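Local coordinates for GDSL-like protein (Roseburia intestinalis L1-82, PDB 6HFZ), which removes acetyl groups from acetylated mannans as a two-domain esterase with a GDSL-like (SGNH-hydrolase) family domain, at residues A[121-126]-A[158-164]; A[15-19]-A[222-226]; A[288-294]-A[361-367]. All coordinates share one frame; numbering follows the deposited sequence.

Interaction 1. Residues A[121-126]-A[158-164]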
loop_
_atom_site.group_PDB
_atom_site.type_symbol
_atom_site.label_atom_id
_atom_site.label_comp_id
_atom_site.label_asym_id
_atom_site.label_seq_id
_atom_site.Cartn_x
_atom_site.Cartn_y
_atom_site.Cartn_z
ATOM N N TYR A 121 0.292 -8.518 -3.787
ATOM C CA TYR A 121 -1.036 -7.969 -4.119
ATOM C C TYR A 121 -2.141 -9.028 -4.032
ATOM O O TYR A 121 -3.240 -8.729 -3.563
ATOM C CB TYR A 121 -0.949 -7.369 -5.508
ATOM C CG TYR A 121 -2.022 -6.436 -5.965
ATOM C CD1 TYR A 121 -1.922 -5.086 -5.688
ATOM C CD2 TYR A 121 -3.000 -6.869 -6.855
ATOM C CE1 TYR A 121 -2.805 -4.184 -6.234
ATOM C CE2 TYR A 121 -3.897 -5.976 -7.401
ATOM C CZ TYR A 121 -3.794 -4.630 -7.086
ATOM O OH TYR A 121 -4.615 -3.698 -7.669
ATOM N N GLU A 122 -1.853 -10.272 -4.464
ATOM C CA GLU A 122 -2.838 -11.333 -4.335
ATOM C C GLU A 122 -3.189 -11.567 -2.848
ATOM O O GLU A 122 -4.387 -11.676 -2.514
ATOM C CB GLU A 122 -2.396 -12.646 -4.989
ATOM C CG GLU A 122 -3.466 -13.702 -4.819
ATOM C CD GLU A 122 -3.343 -14.914 -5.723
ATOM O OE1 GLU A 122 -4.413 -15.399 -6.216
ATOM O OE2 GLU A 122 -2.225 -15.318 -5.983
ATOM N N GLY A 123 -2.174 -11.631 -1.973
ATOM C CA GLY A 123 -2.398 -11.746 -0.542
ATOM C C GLY A 123 -3.266 -10.632 -0.008
ATOM O O GLY A 123 -4.180 -10.881 0.760
ATOM N N LEU A 124 -2.980 -9.383 -0.434
ATOM C CA LEU A 124 -3.765 -8.238 0.016
ATOM C C LEU A 124 -5.214 -8.359 -0.453
ATOM O O LEU A 124 -6.193 -8.172 0.370
ATOM C CB LEU A 124 -3.129 -6.948 -0.516
ATOM C CG LEU A 124 -3.980 -5.702 -0.264
ATOM C CD1 LEU A 124 -4.172 -5.426 1.236
ATOM C CD2 LEU A 124 -3.375 -4.484 -0.972
ATOM N N VAL A 125 -5.409 -8.640 -1.747
ATOM C CA VAL A 125 -6.752 -8.748 -2.312
ATOM C C VAL A 125 -7.553 -9.853 -1.581
ATOM O O VAL A 125 -8.736 -9.659 -1.224
ATOM C CB VAL A 125 -6.720 -8.946 -3.845
ATOM C CG1 VAL A 125 -8.077 -9.358 -4.403
ATOM C CG2 VAL A 125 -6.184 -7.725 -4.571
ATOM N N ARG A 126 -6.978 -11.057 -1.484
ATOM C CA ARG A 126 -7.651 -12.167 -0.763
ATOM C C ARG A 126 -8.062 -11.725 0.648
ATOM O O ARG A 126 -9.201 -11.964 1.070
ATOM C CB ARG A 126 -6.792 -13.425 -0.736
ATOM C CG ARG A 126 -6.643 -14.075 -2.102
ATOM C CD ARG A 126 -5.748 -15.277 -2.059
ATOM N NE ARG A 126 -6.379 -16.335 -1.279
ATOM C CZ ARG A 126 -7.137 -17.303 -1.792
ATOM N NH1 ARG A 126 -7.471 -17.287 -3.073
ATOM N NH2 ARG A 126 -7.518 -18.309 -1.005
ATOM N N ILE A 158 -4.581 -10.387 -11.251
ATOM C CA ILE A 158 -5.343 -10.598 -10.013
ATOM C C ILE A 158 -6.775 -10.094 -10.168
ATOM O O ILE A 158 -7.715 -10.763 -9.706
ATOM C CB ILE A 158 -4.634 -9.953 -8.799
ATOM C CG1 ILE A 158 -3.236 -10.537 -8.617
ATOM C CG2 ILE A 158 -5.486 -10.060 -7.544
ATOM C CD1 ILE A 158 -3.157 -12.074 -8.659
ATOM N N ALA A 159 -6.963 -8.930 -10.801
ATOM C CA ALA A 159 -8.283 -8.420 -11.066
ATOM C C ALA A 159 -9.142 -9.466 -11.796
ATOM O O ALA A 159 -10.295 -9.667 -11.406
ATOM C CB ALA A 159 -8.211 -7.153 -11.876
ATOM N N ARG A 160 -8.589 -10.102 -12.827
ATOM C CA ARG A 160 -9.387 -11.006 -13.687
ATOM C C ARG A 160 -9.605 -12.321 -12.916
ATOM O O ARG A 160 -10.718 -12.915 -12.979
ATOM C CB ARG A 160 -8.673 -11.175 -15.036
ATOM C CG ARG A 160 -8.789 -9.964 -15.954
ATOM C CD ARG A 160 -8.194 -10.186 -17.333
ATOM N NE ARG A 160 -6.801 -10.551 -17.297
ATOM C CZ ARG A 160 -5.798 -9.682 -17.303
ATOM N NH1 ARG A 160 -6.021 -8.368 -17.285
ATOM N NH2 ARG A 160 -4.581 -10.164 -17.401
ATOM N N HIS A 161 -8.591 -12.731 -12.141
ATOM C CA HIS A 161 -8.658 -14.002 -11.355
ATOM C C HIS A 161 -9.842 -13.945 -10.374
ATOM O O HIS A 161 -10.549 -14.953 -10.196
ATOM C CB HIS A 161 -7.357 -14.332 -10.627
ATOM C CG HIS A 161 -7.299 -15.747 -10.121
ATOM N ND1 HIS A 161 -7.230 -16.813 -10.982
ATOM C CD2 HIS A 161 -7.316 -16.262 -8.865
ATOM C CE1 HIS A 161 -7.213 -17.943 -10.286
ATOM N NE2 HIS A 161 -7.236 -17.635 -8.976
ATOM N N TYR A 162 -10.087 -12.785 -9.758
ATOM C CA TYR A 162 -11.135 -12.655 -8.679
ATOM C C TYR A 162 -12.393 -11.985 -9.210
ATOM O O TYR A 162 -13.288 -11.738 -8.410
ATOM C CB TYR A 162 -10.577 -11.939 -7.441
ATOM C CG TYR A 162 -9.519 -12.786 -6.794
ATOM C CD1 TYR A 162 -9.902 -13.842 -5.993
ATOM C CD2 TYR A 162 -8.166 -12.625 -7.060
ATOM C CE1 TYR A 162 -8.976 -14.705 -5.437
ATOM C CE2 TYR A 162 -7.225 -13.468 -6.482
ATOM C CZ TYR A 162 -7.636 -14.520 -5.674
ATOM O OH TYR A 162 -6.733 -15.410 -5.141
ATOM N N ASN A 163 -12.434 -11.645 -10.517
ATOM C CA ASN A 163 -13.578 -10.943 -11.123
ATOM C C ASN A 163 -13.829 -9.603 -10.428
ATOM O O ASN A 163 -14.988 -9.250 -10.112
ATOM C CB ASN A 163 -14.792 -11.871 -11.145
ATOM C CG ASN A 163 -14.624 -12.952 -12.192
ATOM O OD1 ASN A 163 -14.635 -12.656 -13.381
ATOM N ND2 ASN A 163 -14.437 -14.195 -11.782
ATOM N N LEU A 164 -12.745 -8.830 -10.215
ATOM C CA LEU A 164 -12.864 -7.531 -9.595
ATOM C C LEU A 164 -12.907 -6.428 -10.623
ATOM O O LEU A 164 -12.152 -6.441 -11.591
ATOM C CB LEU A 164 -11.703 -7.277 -8.632
ATOM C CG LEU A 164 -11.604 -8.231 -7.448
ATOM C CD1 LEU A 164 -10.354 -7.925 -6.627
ATOM C CD2 LEU A 164 -12.825 -8.132 -6.586
#
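Polar contacts gather on the hydroxyl of Y162, which meets both E122 and R126. Its OH donates to E122 OE1 at 2.6 Å, on the anti side of a carboxylate turned 75° to the ring. R126 NH1 gives the second bond, 2.9 Å to Y162 OH, nearly straight at 165° and in the guanidinium plane. The R126 chain passes the hydroxyl with CG and CD alongside, and the bend at chi3 (67°) then turns the guanidinium so that NH1 reaches it. Both partners are tied further: E122 to L230 N and T231, R126 to E236 by a salt bridge. H161, on the other hand, sends NE2 to A228 O. The helices 115-129 and 152-161 belong to the GDSL-like domain, an alpha/beta fold of the SGNH-hydrolase clan, and pack here on the same side of its central sheet, as Y121 and A159 both touching L139 of strand 136-141 indicates. Helix 152-161 ends in a Schellman motif, with N163 at positive phi, which turns the chain so that L164 points back at helix 115-129. Apolar contacts fill the rest: V125 CG1 meets L164 CD1 tip to tip at 3.5 Å, a tight fit, while V125 CG2 slides past I158 CG2 at 3.8 Å. I158 CB lies at the edge of the Y121 ring. A phenylalanine replacing Y162 would probably leave E122 OE1 and R126 NH1 each short of one buried partner.

Interaction 2. Residues A[15-19]-A[222-226]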
loop_
_atom_site.group_PDB
_atom_site.type_symbol
_atom_site.label_atom_id
_atom_site.label_comp_id
_atom_site.label_asym_id
_atom_site.label_seq_id
_atom_site.Cartn_x
_atom_site.Cartn_y
_atom_site.Cartn_z
ATOM N N GLY A 15 -15.508 -6.795 -14.249
ATOM C CA GLY A 15 -15.602 -7.693 -13.099
ATOM C C GLY A 15 -17.040 -8.004 -12.750
ATOM O O GLY A 15 -17.941 -7.725 -13.515
ATOM N N CYS A 16 -17.237 -8.565 -11.559
ATOM C CA CYS A 16 -18.575 -8.867 -11.054
ATOM C C CYS A 16 -19.009 -7.696 -10.180
ATOM O O CYS A 16 -18.259 -7.297 -9.253
ATOM C CB CYS A 16 -18.544 -10.170 -10.270
ATOM S SG CYS A 16 -20.047 -10.468 -9.300
ATOM N N LEU A 17 -20.165 -7.088 -10.499
ATOM C CA LEU A 17 -20.618 -5.885 -9.770
ATOM C C LEU A 17 -21.604 -6.179 -8.632
ATOM O O LEU A 17 -22.219 -5.264 -8.072
ATOM C CB LEU A 17 -21.252 -4.935 -10.797
ATOM C CG LEU A 17 -20.352 -4.627 -11.991
ATOM C CD1 LEU A 17 -21.143 -3.875 -13.044
ATOM C CD2 LEU A 17 -19.118 -3.845 -11.540
ATOM N N TYR A 18 -21.777 -7.449 -8.285
ATOM C CA TYR A 18 -22.686 -7.833 -7.210
ATOM C C TYR A 18 -22.479 -6.986 -5.947
ATOM O O TYR A 18 -23.431 -6.385 -5.424
ATOM C CB TYR A 18 -22.531 -9.328 -6.940
ATOM C CG TYR A 18 -23.384 -9.833 -5.805
ATOM C CD1 TYR A 18 -24.763 -9.892 -5.916
ATOM C CD2 TYR A 18 -22.807 -10.234 -4.614
ATOM C CE1 TYR A 18 -25.546 -10.368 -4.877
ATOM C CE2 TYR A 18 -23.570 -10.696 -3.559
ATOM C CZ TYR A 18 -24.942 -10.768 -3.696
ATOM O OH TYR A 18 -25.683 -11.239 -2.664
ATOM N N ARG A 19 -21.267 -6.995 -5.370
ATOM C CA ARG A 19 -21.053 -6.324 -4.088
ATOM C C ARG A 19 -21.224 -4.812 -4.225
ATOM O O ARG A 19 -21.820 -4.134 -3.391
ATOM C CB ARG A 19 -19.641 -6.613 -3.564
ATOM C CG ARG A 19 -19.458 -8.016 -3.017
ATOM C CD ARG A 19 -18.114 -8.150 -2.325
ATOM N NE ARG A 19 -17.854 -9.526 -1.931
ATOM C CZ ARG A 19 -16.874 -9.893 -1.115
ATOM N NH1 ARG A 19 -16.073 -8.971 -0.599
ATOM N NH2 ARG A 19 -16.701 -11.177 -0.837
ATOM N N SER A 222 -24.823 -14.312 -6.077
ATOM C CA SER A 222 -24.669 -14.187 -7.525
ATOM C C SER A 222 -23.207 -13.835 -7.825
ATOM O O SER A 222 -22.835 -13.547 -8.939
ATOM C CB SER A 222 -25.634 -13.163 -8.085
ATOM O OG SER A 222 -26.845 -13.128 -7.337
ATOM N N GLU A 223 -22.391 -13.903 -6.774
ATOM C CA GLU A 223 -20.965 -13.671 -6.789
ATOM C C GLU A 223 -20.272 -14.931 -7.300
ATOM O O GLU A 223 -20.740 -16.040 -7.052
ATOM C CB GLU A 223 -20.605 -13.301 -5.352
ATOM C CG GLU A 223 -19.138 -13.168 -5.074
ATOM C CD GLU A 223 -18.904 -12.245 -3.894
ATOM O OE1 GLU A 223 -18.623 -12.765 -2.784
ATOM O OE2 GLU A 223 -19.033 -11.006 -4.095
ATOM N N PRO A 224 -19.129 -14.854 -8.022
ATOM C CA PRO A 224 -18.458 -16.073 -8.447
ATOM C C PRO A 224 -17.964 -16.897 -7.245
ATOM O O PRO A 224 -17.740 -16.370 -6.111
ATOM C CB PRO A 224 -17.292 -15.604 -9.326
ATOM C CG PRO A 224 -17.608 -14.162 -9.653
ATOM C CD PRO A 224 -18.414 -13.645 -8.478
ATOM N N ASP A 225 -17.753 -18.187 -7.489
ATOM C CA ASP A 225 -17.095 -19.022 -6.518
ATOM C C ASP A 225 -15.697 -18.453 -6.248
ATOM O O ASP A 225 -14.966 -18.019 -7.169
ATOM C CB ASP A 225 -16.975 -20.466 -6.982
ATOM C CG ASP A 225 -18.324 -21.167 -7.118
ATOM O OD1 ASP A 225 -19.266 -20.802 -6.378
ATOM O OD2 ASP A 225 -18.419 -22.059 -7.962
ATOM N N TYR A 226 -15.329 -18.479 -4.969
ATOM C CA TYR A 226 -14.033 -17.929 -4.546
ATOM C C TYR A 226 -12.948 -18.898 -4.947
ATOM O O TYR A 226 -12.908 -20.031 -4.437
ATOM C CB TYR A 226 -14.023 -17.689 -3.042
ATOM C CG TYR A 226 -12.759 -17.063 -2.520
ATOM C CD1 TYR A 226 -12.344 -15.819 -2.977
ATOM C CD2 TYR A 226 -12.037 -17.654 -1.496
ATOM C CE1 TYR A 226 -11.215 -15.203 -2.462
ATOM C CE2 TYR A 226 -10.904 -17.053 -0.978
ATOM C CZ TYR A 226 -10.475 -15.835 -1.478
ATOM O OH TYR A 226 -9.384 -15.212 -0.946
HETATM O O HOH W 1 -19.196 -8.975 -6.349
#
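The chain at 15-19 turns from an extended C16 through L17, the N-cap position, into the helix beginning at Y18, while 222-226 runs past it without regular structure, nearest at the CA atoms of Y18 and E223, 6.1 Å apart. Charge carries the firmest link. R19 grips the E223 carboxylate side-on in a salt bridge: NE reaches OE2 of E223 at 2.9 Å, and NH2 of R19 reaches OE1 of E223 at 3.2 Å. Both oxygens are met on their syn sides, but the fit is not flat, since the guanidinium and carboxylate planes stand 40° apart. R19 is extended from CG to NE, and E223 sets off with CG opposite its backbone N (chi1 173°) and continues extended, which carries the carboxylate across to the arginine. A water couples the same acid to the helix start, accepting from R19 N at 3.0 Å and lying 3.0 Å from E223 OE2, to which it can donate. Around this polar centre the contacts are looser. S222 N and E223 N lie over one face of the Y18 ring, toward its rim, and E223 CB stands 3.8 Å from Y18 CD2. C16 points SG at the proline ring, 3.7 Å from P224 CD. E223 N is buried here without a polar partner in the model. The contact lies at the surface, where the segment that follows helix 196-215 and an unmodelled gap is laid against the start of helix 18-28. At the end of helix 115-129, Y129 makes a cation-pi contact with R19 and its carbonyl takes a bond from NH1; NH1 also bonds the carbonyl of P135, just before strand 136-141, while L17 packs on F209 and V213 of helix 196-215.

Interaction 3. Residues A[288-294]-A[361-367]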
loop_
_atom_site.group_PDB
_atom_site.type_symbol
_atom_site.label_atom_id
_atom_site.label_comp_id
_atom_site.label_asym_id
_atom_site.label_seq_id
_atom_site.Cartn_x
_atom_site.Cartn_y
_atom_site.Cartn_z
ATOM N N ASN A 288 8.503 -16.386 4.780
ATOM C CA ASN A 288 9.085 -15.130 4.272
ATOM C C ASN A 288 9.418 -14.220 5.459
ATOM O O ASN A 288 8.663 -14.189 6.415
ATOM C CB ASN A 288 8.139 -14.363 3.326
ATOM C CG ASN A 288 7.567 -15.205 2.203
ATOM O OD1 ASN A 288 8.258 -16.068 1.671
ATOM N ND2 ASN A 288 6.296 -15.006 1.875
ATOM N N ILE A 289 10.510 -13.469 5.330
ATOM C CA ILE A 289 10.906 -12.439 6.280
ATOM C C ILE A 289 11.233 -11.165 5.517
ATOM O O ILE A 289 12.037 -11.174 4.602
ATOM C CB ILE A 289 12.110 -12.875 7.112
ATOM C CG1 ILE A 289 11.875 -14.221 7.811
ATOM C CG2 ILE A 289 12.488 -11.768 8.073
ATOM C CD1 ILE A 289 10.877 -14.155 8.905
ATOM N N SER A 290 10.699 -10.046 6.007
ATOM C CA SER A 290 11.007 -8.768 5.471
ATOM C C SER A 290 11.253 -7.785 6.627
ATOM O O SER A 290 10.871 -8.021 7.775
ATOM C CB SER A 290 9.947 -8.334 4.486
ATOM O OG SER A 290 8.762 -7.847 5.152
ATOM N N VAL A 291 11.914 -6.681 6.325
ATOM C CA VAL A 291 12.234 -5.712 7.384
ATOM C C VAL A 291 11.898 -4.301 6.913
ATOM O O VAL A 291 12.172 -3.923 5.764
ATOM C CB VAL A 291 13.713 -5.844 7.771
ATOM C CG1 VAL A 291 14.635 -5.573 6.586
ATOM C CG2 VAL A 291 14.095 -4.913 8.909
ATOM N N GLN A 292 11.302 -3.514 7.827
ATOM C CA GLN A 292 10.994 -2.135 7.562
ATOM C C GLN A 292 11.905 -1.226 8.394
ATOM O O GLN A 292 12.079 -1.468 9.578
ATOM C CB GLN A 292 9.554 -1.822 7.953
ATOM C CG GLN A 292 8.496 -2.357 7.005
ATOM C CD GLN A 292 7.164 -1.794 7.460
ATOM O OE1 GLN A 292 6.712 -2.101 8.571
ATOM N NE2 GLN A 292 6.577 -0.928 6.642
ATOM N N TYR A 293 12.424 -0.156 7.787
ATOM C CA TYR A 293 13.355 0.746 8.456
ATOM C C TYR A 293 13.391 2.093 7.735
ATOM O O TYR A 293 13.002 2.178 6.567
ATOM C CB TYR A 293 14.788 0.172 8.503
ATOM C CG TYR A 293 15.424 -0.117 7.149
ATOM C CD1 TYR A 293 15.083 -1.248 6.401
ATOM C CD2 TYR A 293 16.393 0.724 6.616
ATOM C CE1 TYR A 293 15.685 -1.528 5.171
ATOM C CE2 TYR A 293 16.983 0.468 5.378
ATOM C CZ TYR A 293 16.628 -0.656 4.652
ATOM O OH TYR A 293 17.253 -0.941 3.456
ATOM N N ARG A 294 13.906 3.120 8.427
ATOM C CA ARG A 294 13.948 4.427 7.830
ATOM C C ARG A 294 15.176 4.581 6.926
ATOM O O ARG A 294 16.302 4.254 7.313
ATOM C CB ARG A 294 13.988 5.522 8.899
ATOM C CG ARG A 294 14.138 6.941 8.349
ATOM C CD ARG A 294 13.882 7.942 9.476
ATOM N NE ARG A 294 14.788 7.832 10.617
ATOM C CZ ARG A 294 14.479 8.161 11.862
ATOM N NH1 ARG A 294 13.263 8.611 12.155
ATOM N NH2 ARG A 294 15.340 7.959 12.850
ATOM N N PHE A 361 19.323 5.169 13.758
ATOM C CA PHE A 361 18.682 4.170 12.913
ATOM C C PHE A 361 17.276 3.905 13.489
ATOM O O PHE A 361 17.138 3.796 14.685
ATOM C CB PHE A 361 19.550 2.910 12.883
ATOM C CG PHE A 361 19.115 1.904 11.856
ATOM C CD1 PHE A 361 18.074 1.023 12.122
ATOM C CD2 PHE A 361 19.719 1.875 10.604
ATOM C CE1 PHE A 361 17.666 0.110 11.151
ATOM C CE2 PHE A 361 19.242 1.025 9.611
ATOM C CZ PHE A 361 18.250 0.116 9.904
ATOM N N TYR A 362 16.238 3.830 12.634
ATOM C CA TYR A 362 14.863 3.484 13.089
ATOM C C TYR A 362 14.460 2.140 12.459
ATOM O O TYR A 362 14.201 2.068 11.263
ATOM C CB TYR A 362 13.845 4.596 12.757
ATOM C CG TYR A 362 12.605 4.491 13.629
ATOM C CD1 TYR A 362 11.705 3.459 13.465
ATOM C CD2 TYR A 362 12.368 5.402 14.660
ATOM C CE1 TYR A 362 10.611 3.315 14.315
ATOM C CE2 TYR A 362 11.248 5.318 15.476
ATOM C CZ TYR A 362 10.387 4.250 15.323
ATOM O OH TYR A 362 9.321 4.124 16.173
ATOM N N LEU A 363 14.347 1.111 13.294
ATOM C CA LEU A 363 13.819 -0.202 12.906
ATOM C C LEU A 363 12.308 -0.205 13.179
ATOM O O LEU A 363 11.850 -0.144 14.320
ATOM C CB LEU A 363 14.575 -1.271 13.705
ATOM C CG LEU A 363 14.147 -2.709 13.451
ATOM C CD1 LEU A 363 14.385 -3.129 11.986
ATOM C CD2 LEU A 363 14.880 -3.665 14.381
ATOM N N VAL A 364 11.499 -0.210 12.102
ATOM C CA VAL A 364 10.073 -0.063 12.249
ATOM C C VAL A 364 9.435 -1.425 12.577
ATOM O O VAL A 364 8.607 -1.555 13.478
ATOM C CB VAL A 364 9.441 0.569 10.997
ATOM C CG1 VAL A 364 7.908 0.578 11.085
ATOM C CG2 VAL A 364 10.024 1.957 10.707
ATOM N N SER A 365 9.787 -2.494 11.849
ATOM C CA SER A 365 9.169 -3.779 12.051
ATOM C C SER A 365 10.019 -4.868 11.406
ATOM O O SER A 365 10.786 -4.576 10.498
ATOM C CB SER A 365 7.754 -3.876 11.462
ATOM O OG SER A 365 7.780 -4.086 10.025
ATOM N N VAL A 366 9.831 -6.114 11.873
ATOM C CA VAL A 366 10.194 -7.289 11.029
ATOM C C VAL A 366 8.906 -8.041 10.712
ATOM O O VAL A 366 8.070 -8.277 11.604
ATOM C CB VAL A 366 11.216 -8.206 11.732
ATOM C CG1 VAL A 366 11.563 -9.399 10.836
ATOM C CG2 VAL A 366 12.464 -7.426 12.145
ATOM N N ILE A 367 8.682 -8.390 9.436
ATOM C CA ILE A 367 7.407 -8.996 9.030
ATOM C C ILE A 367 7.627 -10.469 8.685
ATOM O O ILE A 367 8.453 -10.810 7.855
ATOM C CB ILE A 367 6.750 -8.261 7.844
ATOM C CG1 ILE A 367 6.458 -6.793 8.161
ATOM C CG2 ILE A 367 5.489 -8.985 7.379
ATOM C CD1 ILE A 367 6.097 -5.921 6.948
HETATM O O HOH W 2 17.028 3.832 9.905
#
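I367 and S290 face each other across two antiparallel strands, the serine OG set in against I367 CB at 3.4 Å. On that same face the Q292 chain, extended beyond CG, brings OE1 to S365 OG, which donates at 2.7 Å in the amide plane and on a lone pair. On the other face the bumps are branched: V291 CG2 packs at 3.6 Å against L363 CD1 and, more loosely, against V366, while V366 CG1 meets I289 CG2. Farther along, F361 CZ nudges Y293 CB at 3.7 Å; their rings lie nearly parallel (12°) but slid apart, so they barely overlap. At the end, Y362 CB sits centrally over one face of the R294 guanidinium, 3.7 Å from CZ of R294. R294 NH2 binds P360 O and makes a salt bridge to a sulfonate of a buffer molecule, probably from crystallisation. The backbone ladder is regular from S290 to Q292, then Q292 O takes V364 N at 2.9 Å and S365 N only weakly. With V364 and S365 both opposite Q292, this is a classic beta bulge in the antiparallel sheet of the second, all-beta domain, whose facing strand 279-286 covers L363 and V366.

Overall arrangement
Interactions 1 and 2 adjoin, their centres about 12 Å apart, and interaction 1 is nested along the chain inside the loop that interaction 2 closes. They meet directly: the backbone N of C16 lies 2.8 Å from N163 O, a probable hydrogen bond, and Y226 packs its ring on Y162 and its OH on R126 CB. Interaction 3 is set apart in the beta domain, its centre about 26 Å from that of interaction 1 and 37 Å from that of interaction 2, on the opposite side of the chain's centre from the latter. S41, H193 and D190, a probable catalytic triad by their geometry, lie in none of the three contacts.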